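Long-range contacts in rhamnose ABC transporter, periplasmic rhamnose-binding protein (Kribbella flavida, PDB 4KVF), which probably binds rhamnose or a related sugar outside the membrane and hands it to an ABC transporter for uptake: residues 99-104 / 125-130; 253-258 / 271-276; 284-289 / 310-315. One frame throughout, in Å; residues are numbered along the deposited sequence.

Contact 1. Residues 99-104 / 125-130; sequences VIVVAA and VTFDSD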
loop_
_atom_site.group_PDB
_atom_site.type_symbol
_atom_site.label_atom_id
_atom_site.label_comp_id
_atom_site.label_asym_id
_atom_site.label_seq_id
_atom_site.Cartn_x
_atom_site.Cartn_y
_atom_site.Cartn_z
ATOM N N VAL A 99 -6.210 -14.142 -16.508
ATOM C CA VAL A 99 -5.713 -13.708 -15.208
ATOM C C VAL A 99 -6.771 -12.833 -14.550
ATOM O O VAL A 99 -7.321 -11.932 -15.184
ATOM C CB VAL A 99 -4.429 -12.865 -15.347
ATOM C CG1 VAL A 99 -3.924 -12.411 -13.965
ATOM C CG2 VAL A 99 -3.343 -13.639 -16.094
ATOM N N ILE A 100 -7.068 -13.116 -13.284
ATOM C CA ILE A 100 -7.910 -12.245 -12.471
ATOM C C ILE A 100 -7.045 -11.596 -11.401
ATOM O O ILE A 100 -6.391 -12.277 -10.617
ATOM C CB ILE A 100 -9.080 -13.005 -11.787
ATOM C CG1 ILE A 100 -10.043 -13.575 -12.834
ATOM C CG2 ILE A 100 -9.854 -12.063 -10.844
ATOM C CD1 ILE A 100 -11.157 -14.467 -12.242
ATOM N N VAL A 101 -7.019 -10.269 -11.402
ATOM C CA VAL A 101 -6.290 -9.499 -10.400
ATOM C C VAL A 101 -7.311 -8.861 -9.461
ATOM O O VAL A 101 -8.105 -8.000 -9.868
ATOM C CB VAL A 101 -5.447 -8.404 -11.075
ATOM C CG1 VAL A 101 -4.644 -7.643 -10.036
ATOM C CG2 VAL A 101 -4.526 -9.040 -12.100
ATOM N N VAL A 102 -7.299 -9.277 -8.199
ATOM C CA VAL A 102 -8.395 -8.912 -7.306
ATOM C C VAL A 102 -7.919 -8.440 -5.926
ATOM O O VAL A 102 -7.012 -9.028 -5.325
ATOM C CB VAL A 102 -9.387 -10.099 -7.165
ATOM C CG1 VAL A 102 -8.649 -11.377 -6.744
ATOM C CG2 VAL A 102 -10.515 -9.764 -6.189
ATOM N N ALA A 103 -8.543 -7.382 -5.424
ATOM C CA ALA A 103 -8.279 -6.928 -4.061
ATOM C C ALA A 103 -9.410 -7.474 -3.206
ATOM O O ALA A 103 -10.516 -6.950 -3.229
ATOM C CB ALA A 103 -8.243 -5.401 -3.991
ATOM N N ALA A 104 -9.130 -8.543 -2.471
ATOM C CA ALA A 104 -10.173 -9.235 -1.708
ATOM C C ALA A 104 -10.658 -8.472 -0.479
ATOM O O ALA A 104 -9.871 -8.115 0.401
ATOM C CB ALA A 104 -9.672 -10.649 -1.309
ATOM N N VAL A 125 -4.205 -13.432 -9.030
ATOM C CA VAL A 125 -3.260 -12.595 -8.311
ATOM C C VAL A 125 -4.043 -11.607 -7.445
ATOM O O VAL A 125 -4.816 -10.778 -7.940
ATOM C CB VAL A 125 -2.391 -11.797 -9.295
ATOM C CG1 VAL A 125 -1.480 -10.840 -8.546
ATOM C CG2 VAL A 125 -1.583 -12.746 -10.163
ATOM N N THR A 126 -3.858 -11.692 -6.141
ATOM C CA THR A 126 -4.488 -10.720 -5.277
ATOM C C THR A 126 -3.588 -9.494 -5.148
ATOM O O THR A 126 -2.390 -9.550 -5.437
ATOM C CB THR A 126 -4.769 -11.313 -3.894
ATOM O OG1 THR A 126 -3.584 -11.964 -3.428
ATOM C CG2 THR A 126 -5.869 -12.358 -3.988
ATOM N N PHE A 127 -4.174 -8.381 -4.740
ATOM C CA PHE A 127 -3.400 -7.163 -4.517
ATOM C C PHE A 127 -4.057 -6.317 -3.455
ATOM O O PHE A 127 -5.263 -6.411 -3.241
ATOM C CB PHE A 127 -3.190 -6.373 -5.819
ATOM C CG PHE A 127 -4.410 -5.625 -6.302
ATOM C CD1 PHE A 127 -5.409 -6.283 -6.987
ATOM C CD2 PHE A 127 -4.533 -4.259 -6.098
ATOM C CE1 PHE A 127 -6.523 -5.595 -7.458
ATOM C CE2 PHE A 127 -5.652 -3.564 -6.558
ATOM C CZ PHE A 127 -6.642 -4.238 -7.244
ATOM N N ASP A 128 -3.249 -5.519 -2.765
ATOM C CA ASP A 128 -3.721 -4.637 -1.700
ATOM C C ASP A 128 -4.151 -5.423 -0.462
ATOM O O ASP A 128 -3.531 -5.317 0.586
ATOM C CB ASP A 128 -4.851 -3.724 -2.190
ATOM C CG ASP A 128 -4.572 -2.264 -1.926
ATOM O OD1 ASP A 128 -4.409 -1.900 -0.742
ATOM O OD2 ASP A 128 -4.523 -1.479 -2.898
ATOM N N SER A 129 -5.208 -6.218 -0.598
ATOM C CA SER A 129 -5.670 -7.088 0.469
ATOM C C SER A 129 -5.720 -8.510 -0.058
ATOM O O SER A 129 -6.255 -8.767 -1.137
ATOM C CB SER A 129 -7.047 -6.658 0.963
ATOM O OG SER A 129 -6.978 -5.378 1.564
ATOM N N ASP A 130 -5.156 -9.432 0.714
ATOM C CA ASP A 130 -4.946 -10.792 0.238
ATOM C C ASP A 130 -6.145 -11.694 0.534
ATOM O O ASP A 130 -6.956 -11.405 1.428
ATOM C CB ASP A 130 -3.686 -11.342 0.908
ATOM C CG ASP A 130 -3.129 -12.563 0.205
ATOM O OD1 ASP A 130 -3.635 -12.927 -0.884
ATOM O OD2 ASP A 130 -2.156 -13.121 0.739
HETATM O O HOH W 1 -8.917 -9.721 2.477
#

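Contact 2. Residues 253-258 / 271-276; sequences VAITGL and GTVKKF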
loop_
_atom_site.group_PDB
_atom_site.type_symbol
_atom_site.label_atom_id
_atom_site.label_comp_id
_atom_site.label_asym_id
_atom_site.label_seq_id
_atom_site.Cartn_x
_atom_site.Cartn_y
_atom_site.Cartn_z
ATOM N N VAL A 253 8.146 21.535 15.223
ATOM C CA VAL A 253 7.902 20.099 15.329
ATOM C C VAL A 253 7.765 19.518 13.924
ATOM O O VAL A 253 7.229 20.172 13.023
ATOM C CB VAL A 253 6.653 19.780 16.193
ATOM C CG1 VAL A 253 5.390 20.301 15.532
ATOM C CG2 VAL A 253 6.536 18.283 16.447
ATOM N N ALA A 254 8.282 18.311 13.723
ATOM C CA ALA A 254 8.187 17.666 12.423
ATOM C C ALA A 254 6.946 16.789 12.379
ATOM O O ALA A 254 6.521 16.251 13.401
ATOM C CB ALA A 254 9.425 16.837 12.137
ATOM N N ILE A 255 6.367 16.655 11.191
ATOM C CA ILE A 255 5.243 15.755 10.980
ATOM C C ILE A 255 5.623 14.776 9.884
ATOM O O ILE A 255 6.052 15.196 8.814
ATOM C CB ILE A 255 3.974 16.528 10.528
ATOM C CG1 ILE A 255 3.584 17.590 11.558
ATOM C CG2 ILE A 255 2.821 15.568 10.281
ATOM C CD1 ILE A 255 2.982 17.013 12.828
ATOM N N THR A 256 5.499 13.476 10.149
ATOM C CA THR A 256 5.704 12.474 9.104
ATOM C C THR A 256 4.652 11.369 9.242
ATOM O O THR A 256 3.730 11.502 10.038
ATOM C CB THR A 256 7.141 11.905 9.116
ATOM O OG1 THR A 256 7.335 11.071 7.965
ATOM C CG2 THR A 256 7.404 11.098 10.383
ATOM N N GLY A 257 4.759 10.299 8.462
ATOM C CA GLY A 257 3.724 9.286 8.472
ATOM C C GLY A 257 3.370 8.791 7.082
ATOM O O GLY A 257 4.207 8.805 6.179
ATOM N N LEU A 258 2.128 8.353 6.909
ATOM C CA LEU A 258 1.686 7.800 5.635
ATOM C C LEU A 258 0.631 8.720 5.058
ATOM O O LEU A 258 -0.416 8.930 5.669
ATOM C CB LEU A 258 1.108 6.406 5.837
ATOM C CG LEU A 258 2.091 5.406 6.435
ATOM C CD1 LEU A 258 1.353 4.124 6.769
ATOM C CD2 LEU A 258 3.261 5.140 5.480
ATOM N N GLY A 271 6.482 23.861 3.580
ATOM C CA GLY A 271 7.550 23.574 4.525
ATOM C C GLY A 271 7.138 22.917 5.837
ATOM O O GLY A 271 7.970 22.721 6.726
ATOM N N THR A 272 5.863 22.578 5.973
ATOM C CA THR A 272 5.386 21.954 7.206
ATOM C C THR A 272 5.876 20.514 7.285
ATOM O O THR A 272 6.295 20.035 8.347
ATOM C CB THR A 272 3.848 21.966 7.291
ATOM O OG1 THR A 272 3.383 23.321 7.261
ATOM C CG2 THR A 272 3.374 21.297 8.575
ATOM N N VAL A 273 5.807 19.821 6.153
ATOM C CA VAL A 273 6.234 18.429 6.080
ATOM C C VAL A 273 7.413 18.306 5.123
ATOM O O VAL A 273 7.367 18.809 3.997
ATOM C CB VAL A 273 5.084 17.524 5.613
ATOM C CG1 VAL A 273 5.584 16.107 5.359
ATOM C CG2 VAL A 273 3.964 17.538 6.642
ATOM N N LYS A 274 8.477 17.656 5.581
ATOM C CA LYS A 274 9.672 17.499 4.760
ATOM C C LYS A 274 9.707 16.136 4.092
ATOM O O LYS A 274 10.173 16.001 2.958
ATOM C CB LYS A 274 10.937 17.740 5.588
ATOM C CG LYS A 274 11.033 19.173 6.116
ATOM C CD LYS A 274 12.419 19.509 6.648
ATOM C CE LYS A 274 12.451 19.475 8.168
ATOM N NZ LYS A 274 13.785 19.871 8.702
ATOM N N LYS A 275 9.186 15.133 4.788
ATOM C CA LYS A 275 9.249 13.767 4.307
ATOM C C LYS A 275 8.049 12.987 4.840
ATOM O O LYS A 275 7.631 13.186 5.982
ATOM C CB LYS A 275 10.546 13.122 4.802
ATOM C CG LYS A 275 11.183 12.128 3.849
ATOM C CD LYS A 275 12.499 11.596 4.418
ATOM C CE LYS A 275 13.691 11.958 3.535
ATOM N NZ LYS A 275 14.849 11.042 3.769
ATOM N N PHE A 276 7.480 12.133 3.994
ATOM C CA PHE A 276 6.490 11.148 4.424
ATOM C C PHE A 276 6.547 9.976 3.449
ATOM O O PHE A 276 7.267 10.035 2.455
ATOM C CB PHE A 276 5.070 11.752 4.556
ATOM C CG PHE A 276 4.413 12.120 3.238
ATOM C CD1 PHE A 276 4.582 13.379 2.684
ATOM C CD2 PHE A 276 3.595 11.212 2.579
ATOM C CE1 PHE A 276 3.976 13.717 1.478
ATOM C CE2 PHE A 276 2.982 11.542 1.380
ATOM C CZ PHE A 276 3.173 12.803 0.828
HETATM O O HOH W 2 6.462 21.392 11.042
HETATM O O HOH W 3 8.202 18.242 9.200
HETATM O O HOH W 4 8.745 15.691 7.710
#

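Contact 3. Residues 284-289 / 310-315; sequences IGYLAA and AGKLGE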
loop_
_atom_site.group_PDB
_atom_site.type_symbol
_atom_site.label_atom_id
_atom_site.label_comp_id
_atom_site.label_asym_id
_atom_site.label_seq_id
_atom_site.Cartn_x
_atom_site.Cartn_y
_atom_site.Cartn_z
ATOM N N ILE A 284 1.521 -1.035 -8.235
ATOM C CA ILE A 284 0.866 -2.244 -7.740
ATOM C C ILE A 284 0.128 -2.947 -8.889
ATOM O O ILE A 284 0.277 -4.153 -9.103
ATOM C CB ILE A 284 -0.139 -1.921 -6.611
ATOM C CG1 ILE A 284 0.559 -1.184 -5.463
ATOM C CG2 ILE A 284 -0.783 -3.207 -6.084
ATOM C CD1 ILE A 284 -0.417 -0.708 -4.398
ATOM N N GLY A 285 -0.653 -2.182 -9.639
ATOM C CA GLY A 285 -1.403 -2.736 -10.751
ATOM C C GLY A 285 -0.487 -3.206 -11.863
ATOM O O GLY A 285 -0.726 -4.231 -12.504
ATOM N N TYR A 286 0.568 -2.432 -12.102
ATOM C CA TYR A 286 1.569 -2.767 -13.119
ATOM C C TYR A 286 2.272 -4.078 -12.756
ATOM O O TYR A 286 2.380 -4.991 -13.579
ATOM C CB TYR A 286 2.558 -1.597 -13.248
ATOM C CG TYR A 286 3.610 -1.726 -14.319
ATOM C CD1 TYR A 286 4.728 -2.530 -14.124
ATOM C CD2 TYR A 286 3.512 -1.011 -15.501
ATOM C CE1 TYR A 286 5.710 -2.633 -15.100
ATOM C CE2 TYR A 286 4.486 -1.117 -16.484
ATOM C CZ TYR A 286 5.584 -1.926 -16.269
ATOM O OH TYR A 286 6.560 -2.031 -17.242
ATOM N N LEU A 287 2.740 -4.186 -11.517
ATOM C CA LEU A 287 3.391 -5.403 -11.083
ATOM C C LEU A 287 2.438 -6.593 -11.142
ATOM O O LEU A 287 2.833 -7.679 -11.544
ATOM C CB LEU A 287 3.970 -5.234 -9.672
ATOM C CG LEU A 287 4.627 -6.468 -9.044
ATOM C CD1 LEU A 287 5.686 -7.075 -9.965
ATOM C CD2 LEU A 287 5.244 -6.108 -7.690
ATOM N N ALA A 288 1.182 -6.384 -10.753
ATOM C CA ALA A 288 0.207 -7.474 -10.767
ATOM C C ALA A 288 0.029 -8.067 -12.173
ATOM O O ALA A 288 -0.061 -9.287 -12.327
ATOM C CB ALA A 288 -1.137 -7.010 -10.203
ATOM N N ALA A 289 0.000 -7.210 -13.194
ATOM C CA ALA A 289 -0.134 -7.689 -14.569
ATOM C C ALA A 289 1.051 -8.562 -14.987
ATOM O O ALA A 289 0.882 -9.622 -15.593
ATOM C CB ALA A 289 -0.301 -6.525 -15.528
ATOM N N ALA A 310 9.528 -7.858 -14.371
ATOM C CA ALA A 310 8.294 -7.078 -14.384
ATOM C C ALA A 310 8.491 -5.720 -15.034
ATOM O O ALA A 310 8.269 -4.691 -14.407
ATOM C CB ALA A 310 7.749 -6.913 -12.962
ATOM N N GLY A 311 8.904 -5.724 -16.297
ATOM C CA GLY A 311 9.058 -4.494 -17.054
ATOM C C GLY A 311 9.939 -3.464 -16.368
ATOM O O GLY A 311 11.039 -3.777 -15.903
ATOM N N LYS A 312 9.428 -2.239 -16.283
ATOM C CA LYS A 312 10.161 -1.088 -15.755
ATOM C C LYS A 312 10.520 -1.273 -14.286
ATOM O O LYS A 312 11.378 -0.563 -13.766
ATOM C CB LYS A 312 9.320 0.191 -15.901
ATOM C CG LYS A 312 8.184 0.298 -14.876
ATOM C CD LYS A 312 7.250 1.474 -15.190
ATOM C CE LYS A 312 6.130 1.548 -14.154
ATOM N NZ LYS A 312 5.193 2.668 -14.455
ATOM N N LEU A 313 9.847 -2.200 -13.610
ATOM C CA LEU A 313 10.070 -2.400 -12.174
ATOM C C LEU A 313 11.263 -3.319 -11.868
ATOM O O LEU A 313 11.664 -3.443 -10.711
ATOM C CB LEU A 313 8.821 -2.954 -11.493
ATOM C CG LEU A 313 7.597 -2.052 -11.586
ATOM C CD1 LEU A 313 6.439 -2.726 -10.853
ATOM C CD2 LEU A 313 7.901 -0.689 -10.990
ATOM N N GLY A 314 11.811 -3.958 -12.896
ATOM C CA GLY A 314 12.975 -4.817 -12.733
ATOM C C GLY A 314 12.608 -6.237 -12.341
ATOM O O GLY A 314 11.518 -6.722 -12.639
ATOM N N GLU A 315 13.522 -6.910 -11.655
ATOM C CA GLU A 315 13.356 -8.323 -11.313
ATOM C C GLU A 315 12.757 -8.522 -9.924
ATOM O O GLU A 315 13.090 -7.813 -8.965
ATOM C CB GLU A 315 14.706 -9.057 -11.395
ATOM C CG GLU A 315 14.595 -10.584 -11.289
ATOM C CD GLU A 315 15.954 -11.274 -11.386
ATOM O OE1 GLU A 315 16.903 -10.840 -10.688
ATOM O OE2 GLU A 315 16.077 -12.235 -12.176
#

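Contact 1. Residues 99-104 / 125-130
With CG set between its backbone N and carbonyl carbon (chi1 75°), F127 brings its ring up against the neighbouring strand, edge on to V102 N, and CD1 comes to 3.4 Å from CG1 of V101; that methyl lies anti to the V101 backbone N (chi1 -178°), and the two side chains meet at about a right angle. The strands 99-102 and 123-127 are the parallel pair of a beta-alpha-beta unit connected through helix 111-119, within the six-stranded parallel sheet of one lobe of a periplasmic binding protein. Their short axes run 18° apart. Evidence for the register is a ladder of three backbone bonds: V125 N to I100 O, V102 N to V125 O, and F127 N to V102 O. Beyond V101, A103 CB sits over one face of the F127 ring, 3.9 Å from its centroid, a CH-pi contact. On the face of V102 and T126, V102 CG1 approaches T126 CG2 at 4.0 Å. Past the strand ends, A104 N bonds to S129 O at 3.2 Å. S129 OG turns to K47 and D128 OD1 to Q142. One water donates to both A104 O and D130 O, 2.8 Å from each.

Contact 2. Residues 253-258 / 271-276
V273 lays its two methyl groups against I255: CG2 comes to 4.0 Å from I255 CB, while CG1 lies 3.6 Å from the I255 carbonyl O. The valine torsion accounts for this division, since CG1 stands anti to its own backbone N (chi1 172°) and CG2 stands beside that N. Farther along, T256 supplies the direct polar link. Its OG1 donates to K275 O at 2.9 Å, and it reaches that oxygen from above the carbonyl plane, 43° out of it. The same hydroxyl oxygen lies 3.6 Å from F276 CA, so it rests against the K275-F276 junction. Strand 254-257 is one of the two outermost strands, within this chain, of the four-stranded parallel sheet in the second lobe of the periplasmic binding protein fold, and 271-276 is the return from helix 261-269, which ends in a Schellman motif at G271; just past this return, G257 shares a backbone hydrogen bond with A277. The two touching parts run in directions only 19° apart. The CA atoms of I255 and V273 are 5.7 Å apart, closing to 4.9 Å between those of T256 and F276, and water bridges the wider part. One water accepts from I255 N and donates to T272 O. Another donates to both I255 O and K275 O and accepts from K274 N, tying three backbone groups together. At the far end, G257 O lies at the edge of the F276 ring, near its plane, and 3.5 Å from F276 CB; the ring itself meets F332. K275 sends its ammonium group away from the strand, where NZ forms salt bridges with E331 and E158.

Contact 3. Residues 284-289 / 310-315
A310 opens the contact by presenting its CB to CD1 of L287 at 3.6 Å, and its carbonyl O lies at the edge of the Y286 ring, in the ring plane, 3.4 Å from CE1. G311, with a positive phi and no side chain, lets the backbone pass close, its CA 3.5 Å from Y286 OH. K312 then grips the tyrosine twice. Its backbone N-H donates to Y286 OH over 3.0 Å, and the bond is nearly straight, 174° at the hydrogen. Its side chain, with CG between the backbone N and the carbonyl carbon (chi1 76°) and extended from there on, runs over one face of the ring: CE stands 3.9 Å from the centroid, only 10° off the ring normal, which makes a centred CH-pi contact. The ammonium NZ, 4.6 Å from the centroid, gives an off-centre cation-pi interaction, and D283 adds a long, weak ion pair to it. L313 closes the series, its CD1 meeting Y286 CD1 and L287 CB at 3.7 Å each, while the leucine and tyrosine side chains lie alongside, running in opposite senses. The loop holds its own shape through L313 N to A310 O and G314 N to G311 O, with a short 3-10 segment at 312-313. Helix 281-296 thus carries the turn between strands 307-309 and 315-317 on Y286 and L287. From the same helix, Y286 packs on A64 of helix 52-67 and meets the ring of Y290, one turn on in its own helix, L287 reaches F308 of strand 307-309, and I284, L287 and A288 touch I140 of strand 138-141.

In the fold
Contacts 1 and 3 belong to one neighbourhood, their centres 14 Å apart, and they touch directly: A288 CB of helix 281-296 packs on V101 CG1 at 3.6 Å, and I284 CG2 lies 3.9 Å from F127 CD2. The helix therefore presents A288 and I284 to the parallel sheet of contact 1 while Y286 and L287 hold the loop 310-315. Contact 2 lies apart, in the other parallel sheet; its centre is about 31 Å from that of contact 1 and about 29 Å from that of contact 3, and contacts 1 and 2 fall on opposite sides of the chain's centre. In this family sugar generally binds in the cleft between the two lobes.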